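PDB 5UBU: putative acetamidase/formamidase from Yersinia enterocolitica subsp. palearctica serotype O:3, which probably hydrolyses carbon-nitrogen bonds of linear amides other than peptides. Local coordinates for residues 194-208 with 253-267. Residues are numbered along the deposited sequence; the frame is centred on the assembly and turned at random.
Sequences MDVPDIGPGSITYLP and LSWPRMENAETIMSI. With NA (sodium ion), chain H.
Tyr-206 has CG anti to its carbonyl carbon (chi1 -58°), and Glu-259 runs out extended with CG opposite its backbone N (chi1 178°). These torsions bring phenol and carboxylate together on one face of the sheet. Tyr-206 OH donates to Glu-259 OE1 at 2.5 Å, a shortness without weight at this resolution. OE1 lies at the ring edge, in plane, and the carboxylate is turned 42° from the ring. Segments 203-208 and 257-260 run antiparallel as neighbouring inner strands of the mixed sheet, and 257-260 and 263-267 form a hairpin. Ile-204 pairs with Glu-259 and Tyr-206 with Arg-257, each through two backbone hydrogen bonds. On the other face, Met-258 bends at chi2 and lays CE 3.5 Å from Asp-198 CB. Met-265 crosses Asp-198 at about a right angle, its CE near OD2. Ile-199 CD1 meets Ile-267 CD1 tip to tip at 3.9 Å, and Met-194 SE packs on Ile-267 CG2. Met-194, Met-258 and Met-265 are selenomethionines. Asp-195 binds sodium through both carboxylate oxygens, with Asn-193 and Asp-220. Lys-327 forms a salt bridge with Glu-259 OE2, and Arg-310 one with Asp-198. The buried carboxylate of Glu-259 thus has a partner on each oxygen, which probably stabilises its charge.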
loop_
_atom_site.group_PDB
_atom_site.type_symbol
_atom_site.label_atom_id
_atom_site.label_comp_id
_atom_site.label_asym_id
_atom_site.label_seq_id
_atom_site.Cartn_x
_atom_site.Cartn_y
_atom_site.Cartn_z
HETATM N N MSE B 194 -3.136 14.667 12.733
HETATM C CA MSE B 194 -2.857 14.871 11.314
HETATM C C MSE B 194 -1.439 15.286 11.024
HETATM O O MSE B 194 -0.896 14.939 9.981
HETATM C CB MSE B 194 -3.782 15.964 10.784
HETATM C CG MSE B 194 -5.250 15.559 10.883
HETATM SE SE MSE B 194 -6.406 17.067 10.388
HETATM C CE MSE B 194 -6.097 18.254 11.926
ATOM N N ASP B 195 -0.837 16.043 11.934
ATOM C CA ASP B 195 0.528 16.531 11.763
ATOM C C ASP B 195 0.721 17.192 10.385
ATOM O O ASP B 195 1.602 16.820 9.621
ATOM C CB ASP B 195 1.544 15.403 11.979
ATOM C CG ASP B 195 1.533 14.841 13.400
ATOM O OD1 ASP B 195 1.120 15.542 14.352
ATOM O OD2 ASP B 195 1.979 13.685 13.568
ATOM N N VAL B 196 -0.143 18.154 10.077
ATOM C CA VAL B 196 -0.079 18.911 8.831
ATOM C C VAL B 196 0.499 20.277 9.209
ATOM O O VAL B 196 -0.166 21.046 9.909
ATOM C CB VAL B 196 -1.475 19.064 8.181
ATOM C CG1 VAL B 196 -1.424 20.017 6.990
ATOM C CG2 VAL B 196 -2.009 17.708 7.751
ATOM N N PRO B 197 1.730 20.588 8.752
ATOM C CA PRO B 197 2.421 21.855 9.078
ATOM C C PRO B 197 1.633 23.136 8.848
ATOM O O PRO B 197 1.900 24.141 9.508
ATOM C CB PRO B 197 3.631 21.851 8.145
ATOM C CG PRO B 197 3.886 20.419 7.865
ATOM C CD PRO B 197 2.556 19.729 7.882
ATOM N N ASP B 198 0.678 23.098 7.927
ATOM C CA ASP B 198 -0.134 24.275 7.577
ATOM C C ASP B 198 -1.174 24.691 8.626
ATOM O O ASP B 198 -1.672 25.815 8.585
ATOM C CB ASP B 198 -0.837 24.009 6.251
ATOM C CG ASP B 198 0.128 23.707 5.136
ATOM O OD1 ASP B 198 0.742 24.638 4.588
ATOM O OD2 ASP B 198 0.235 22.531 4.772
ATOM N N ILE B 199 -1.487 23.798 9.559
ATOM C CA ILE B 199 -2.474 24.069 10.605
ATOM C C ILE B 199 -1.831 24.841 11.765
ATOM O O ILE B 199 -1.668 24.330 12.873
ATOM C CB ILE B 199 -3.148 22.751 11.061
ATOM C CG1 ILE B 199 -3.860 22.131 9.857
ATOM C CG2 ILE B 199 -4.154 22.993 12.188
ATOM C CD1 ILE B 199 -4.463 20.776 10.126
ATOM N N GLY B 200 -1.470 26.088 11.478
ATOM C CA GLY B 200 -0.848 26.974 12.463
ATOM C C GLY B 200 -1.475 28.360 12.417
ATOM O O GLY B 200 -2.543 28.547 11.822
ATOM N N PRO B 201 -0.819 29.346 13.056
ATOM C CA PRO B 201 -1.320 30.719 13.053
ATOM C C PRO B 201 -1.646 31.176 11.645
ATOM O O PRO B 201 -0.852 30.968 10.737
ATOM C CB PRO B 201 -0.161 31.515 13.633
ATOM C CG PRO B 201 0.525 30.547 14.536
ATOM C CD PRO B 201 0.380 29.197 13.904
ATOM N N GLY B 202 -2.825 31.761 11.472
ATOM C CA GLY B 202 -3.279 32.232 10.167
ATOM C C GLY B 202 -4.057 31.203 9.368
ATOM O O GLY B 202 -4.338 31.431 8.193
ATOM N N SER B 203 -4.414 30.076 9.998
ATOM C CA SER B 203 -5.175 29.029 9.324
ATOM C C SER B 203 -6.506 28.815 10.034
ATOM O O SER B 203 -6.617 29.033 11.235
ATOM C CB SER B 203 -4.407 27.705 9.322
ATOM O OG SER B 203 -4.361 27.106 10.619
ATOM N N ILE B 204 -7.500 28.374 9.269
ATOM C CA ILE B 204 -8.832 28.074 9.780
ATOM C C ILE B 204 -9.083 26.631 9.400
ATOM O O ILE B 204 -9.074 26.312 8.222
ATOM C CB ILE B 204 -9.930 28.946 9.134
ATOM C CG1 ILE B 204 -9.609 30.437 9.281
ATOM C CG2 ILE B 204 -11.287 28.634 9.761
ATOM C CD1 ILE B 204 -10.579 31.358 8.549
ATOM N N THR B 205 -9.291 25.764 10.382
ATOM C CA THR B 205 -9.556 24.351 10.107
ATOM C C THR B 205 -11.053 24.081 10.311
ATOM O O THR B 205 -11.636 24.500 11.317
ATOM C CB THR B 205 -8.716 23.423 11.012
ATOM O OG1 THR B 205 -7.327 23.688 10.816
ATOM C CG2 THR B 205 -8.979 21.964 10.691
ATOM N N TYR B 206 -11.659 23.390 9.341
ATOM C CA TYR B 206 -13.083 23.040 9.377
ATOM C C TYR B 206 -13.226 21.559 9.702
ATOM O O TYR B 206 -12.712 20.723 8.977
ATOM C CB TYR B 206 -13.737 23.376 8.042
ATOM C CG TYR B 206 -13.599 24.842 7.683
ATOM C CD1 TYR B 206 -14.327 25.811 8.362
ATOM C CD2 TYR B 206 -12.754 25.259 6.662
ATOM C CE1 TYR B 206 -14.208 27.158 8.049
ATOM C CE2 TYR B 206 -12.633 26.605 6.338
ATOM C CZ TYR B 206 -13.365 27.551 7.038
ATOM O OH TYR B 206 -13.264 28.887 6.733
ATOM N N LEU B 207 -13.918 21.250 10.796
ATOM C CA LEU B 207 -14.105 19.871 11.264
ATOM C C LEU B 207 -15.589 19.483 11.303
ATOM O O LEU B 207 -16.400 20.223 11.851
ATOM C CB LEU B 207 -13.518 19.737 12.669
ATOM C CG LEU B 207 -12.008 20.004 12.785
ATOM C CD1 LEU B 207 -11.567 20.126 14.240
ATOM C CD2 LEU B 207 -11.214 18.910 12.079
ATOM N N PRO B 208 -15.944 18.296 10.768
ATOM C CA PRO B 208 -17.339 17.903 10.742
ATOM C C PRO B 208 -17.868 17.405 12.080
ATOM O O PRO B 208 -17.335 16.452 12.639
ATOM C CB PRO B 208 -17.369 16.764 9.716
ATOM C CG PRO B 208 -15.960 16.316 9.541
ATOM C CD PRO B 208 -15.074 17.171 10.397
ATOM N N LEU B 253 -19.728 17.671 5.602
ATOM C CA LEU B 253 -18.344 17.372 5.240
ATOM C C LEU B 253 -18.060 15.945 5.641
ATOM O O LEU B 253 -18.567 15.476 6.654
ATOM C CB LEU B 253 -17.329 18.241 5.981
ATOM C CG LEU B 253 -17.346 19.758 5.896
ATOM C CD1 LEU B 253 -16.039 20.267 6.519
ATOM C CD2 LEU B 253 -17.478 20.223 4.450
ATOM N N SER B 254 -17.246 15.259 4.854
ATOM C CA SER B 254 -16.862 13.895 5.170
ATOM C C SER B 254 -15.468 13.882 5.771
ATOM O O SER B 254 -15.134 12.971 6.529
ATOM C CB SER B 254 -16.918 13.008 3.931
ATOM O OG SER B 254 -18.250 12.901 3.476
ATOM N N TRP B 255 -14.661 14.889 5.426
ATOM C CA TRP B 255 -13.288 14.992 5.907
ATOM C C TRP B 255 -12.947 16.410 6.326
ATOM O O TRP B 255 -13.651 17.343 5.962
ATOM C CB TRP B 255 -12.322 14.551 4.809
ATOM C CG TRP B 255 -12.477 13.139 4.476
ATOM C CD1 TRP B 255 -13.292 12.603 3.532
ATOM C CD2 TRP B 255 -11.822 12.048 5.109
ATOM N NE1 TRP B 255 -13.174 11.240 3.524
ATOM C CE2 TRP B 255 -12.283 10.870 4.492
ATOM C CE3 TRP B 255 -10.877 11.948 6.140
ATOM C CZ2 TRP B 255 -11.835 9.609 4.862
ATOM C CZ3 TRP B 255 -10.437 10.693 6.518
ATOM C CH2 TRP B 255 -10.914 9.536 5.878
ATOM N N PRO B 256 -11.872 16.574 7.110
ATOM C CA PRO B 256 -11.477 17.924 7.507
ATOM C C PRO B 256 -11.001 18.759 6.333
ATOM O O PRO B 256 -10.448 18.221 5.379
ATOM C CB PRO B 256 -10.286 17.690 8.460
ATOM C CG PRO B 256 -10.431 16.290 8.940
ATOM C CD PRO B 256 -11.104 15.536 7.832
ATOM N N ARG B 257 -11.226 20.064 6.416
ATOM C CA ARG B 257 -10.783 21.008 5.399
ATOM C C ARG B 257 -10.153 22.179 6.107
ATOM O O ARG B 257 -10.412 22.405 7.284
ATOM C CB ARG B 257 -11.949 21.488 4.558
ATOM C CG ARG B 257 -12.554 20.411 3.698
ATOM C CD ARG B 257 -13.843 20.881 3.047
ATOM N NE ARG B 257 -14.367 19.856 2.143
ATOM C CZ ARG B 257 -15.506 19.946 1.464
ATOM N NH1 ARG B 257 -16.285 21.016 1.570
ATOM N NH2 ARG B 257 -15.871 18.951 0.677
HETATM N N MSE B 258 -9.292 22.903 5.412
HETATM C CA MSE B 258 -8.674 24.078 6.013
HETATM C C MSE B 258 -8.576 25.154 4.972
HETATM O O MSE B 258 -8.784 24.927 3.785
HETATM C CB MSE B 258 -7.388 23.756 6.801
HETATM C CG MSE B 258 -6.113 23.670 5.981
HETATM SE SE MSE B 258 -5.217 25.426 5.788
HETATM C CE MSE B 258 -3.805 24.804 4.558
ATOM N N GLU B 259 -8.264 26.346 5.443
ATOM C CA GLU B 259 -8.189 27.510 4.603
ATOM C C GLU B 259 -7.200 28.486 5.205
ATOM O O GLU B 259 -7.090 28.582 6.420
ATOM C CB GLU B 259 -9.584 28.132 4.591
ATOM C CG GLU B 259 -9.751 29.411 3.800
ATOM C CD GLU B 259 -11.157 30.007 3.895
ATOM O OE1 GLU B 259 -11.966 29.590 4.753
ATOM O OE2 GLU B 259 -11.446 30.921 3.100
ATOM N N ASN B 260 -6.460 29.184 4.355
ATOM C CA ASN B 260 -5.526 30.219 4.811
ATOM C C ASN B 260 -5.511 31.347 3.780
ATOM O O ASN B 260 -6.286 31.329 2.829
ATOM C CB ASN B 260 -4.124 29.666 5.140
ATOM C CG ASN B 260 -3.449 29.009 3.972
ATOM O OD1 ASN B 260 -3.789 29.252 2.816
ATOM N ND2 ASN B 260 -2.458 28.169 4.271
ATOM N N ALA B 261 -4.637 32.325 3.965
ATOM C CA ALA B 261 -4.588 33.461 3.054
ATOM C C ALA B 261 -4.511 33.100 1.578
ATOM O O ALA B 261 -5.197 33.722 0.765
ATOM C CB ALA B 261 -3.437 34.398 3.426
ATOM N N GLU B 262 -3.734 32.070 1.240
ATOM C CA GLU B 262 -3.539 31.714 -0.167
ATOM C C GLU B 262 -4.246 30.472 -0.719
ATOM O O GLU B 262 -4.443 30.398 -1.928
ATOM C CB GLU B 262 -2.033 31.640 -0.477
ATOM C CG GLU B 262 -1.310 32.974 -0.238
ATOM C CD GLU B 262 0.081 33.076 -0.854
ATOM O OE1 GLU B 262 0.623 32.106 -1.455
ATOM O OE2 GLU B 262 0.648 34.183 -0.738
ATOM N N THR B 263 -4.646 29.521 0.121
ATOM C CA THR B 263 -5.282 28.288 -0.394
ATOM C C THR B 263 -6.420 27.701 0.432
ATOM O O THR B 263 -6.706 28.141 1.541
ATOM C CB THR B 263 -4.240 27.126 -0.450
ATOM O OG1 THR B 263 -3.921 26.692 0.879
ATOM C CG2 THR B 263 -2.964 27.542 -1.164
ATOM N N ILE B 264 -7.059 26.696 -0.164
ATOM C CA ILE B 264 -8.081 25.887 0.487
ATOM C C ILE B 264 -7.467 24.482 0.388
ATOM O O ILE B 264 -6.686 24.216 -0.530
ATOM C CB ILE B 264 -9.482 25.958 -0.174
ATOM C CG1 ILE B 264 -9.497 25.322 -1.564
ATOM C CG2 ILE B 264 -9.968 27.396 -0.220
ATOM C CD1 ILE B 264 -10.873 25.250 -2.169
HETATM N N MSE B 265 -7.807 23.594 1.322
HETATM C CA MSE B 265 -7.244 22.254 1.324
HETATM C C MSE B 265 -8.152 21.228 1.916
HETATM O O MSE B 265 -8.841 21.500 2.887
HETATM C CB MSE B 265 -5.961 22.340 2.167
HETATM C CG MSE B 265 -5.205 21.010 2.357
HETATM SE SE MSE B 265 -3.966 21.090 3.911
HETATM C CE MSE B 265 -2.557 22.094 2.996
ATOM N N SER B 266 -8.174 20.042 1.312
ATOM C CA SER B 266 -8.950 18.911 1.818
ATOM C C SER B 266 -7.926 17.972 2.440
ATOM O O SER B 266 -6.924 17.632 1.803
ATOM C CB SER B 266 -9.722 18.214 0.711
ATOM O OG SER B 266 -10.768 19.029 0.223
ATOM N N ILE B 267 -8.180 17.549 3.674
ATOM C CA ILE B 267 -7.253 16.694 4.411
ATOM C C ILE B 267 -7.764 15.271 4.574
ATOM O O ILE B 267 -8.705 15.034 5.310
ATOM C CB ILE B 267 -6.976 17.299 5.801
ATOM C CG1 ILE B 267 -6.450 18.737 5.643
ATOM C CG2 ILE B 267 -5.985 16.436 6.579
ATOM C CD1 ILE B 267 -6.296 19.503 6.939
HETATM NA NA NA H . 1.591 14.299 16.180
HETATM O O HOH W 1 -1.530 27.898 6.851
HETATM O O HOH W 2 3.253 11.969 15.645
#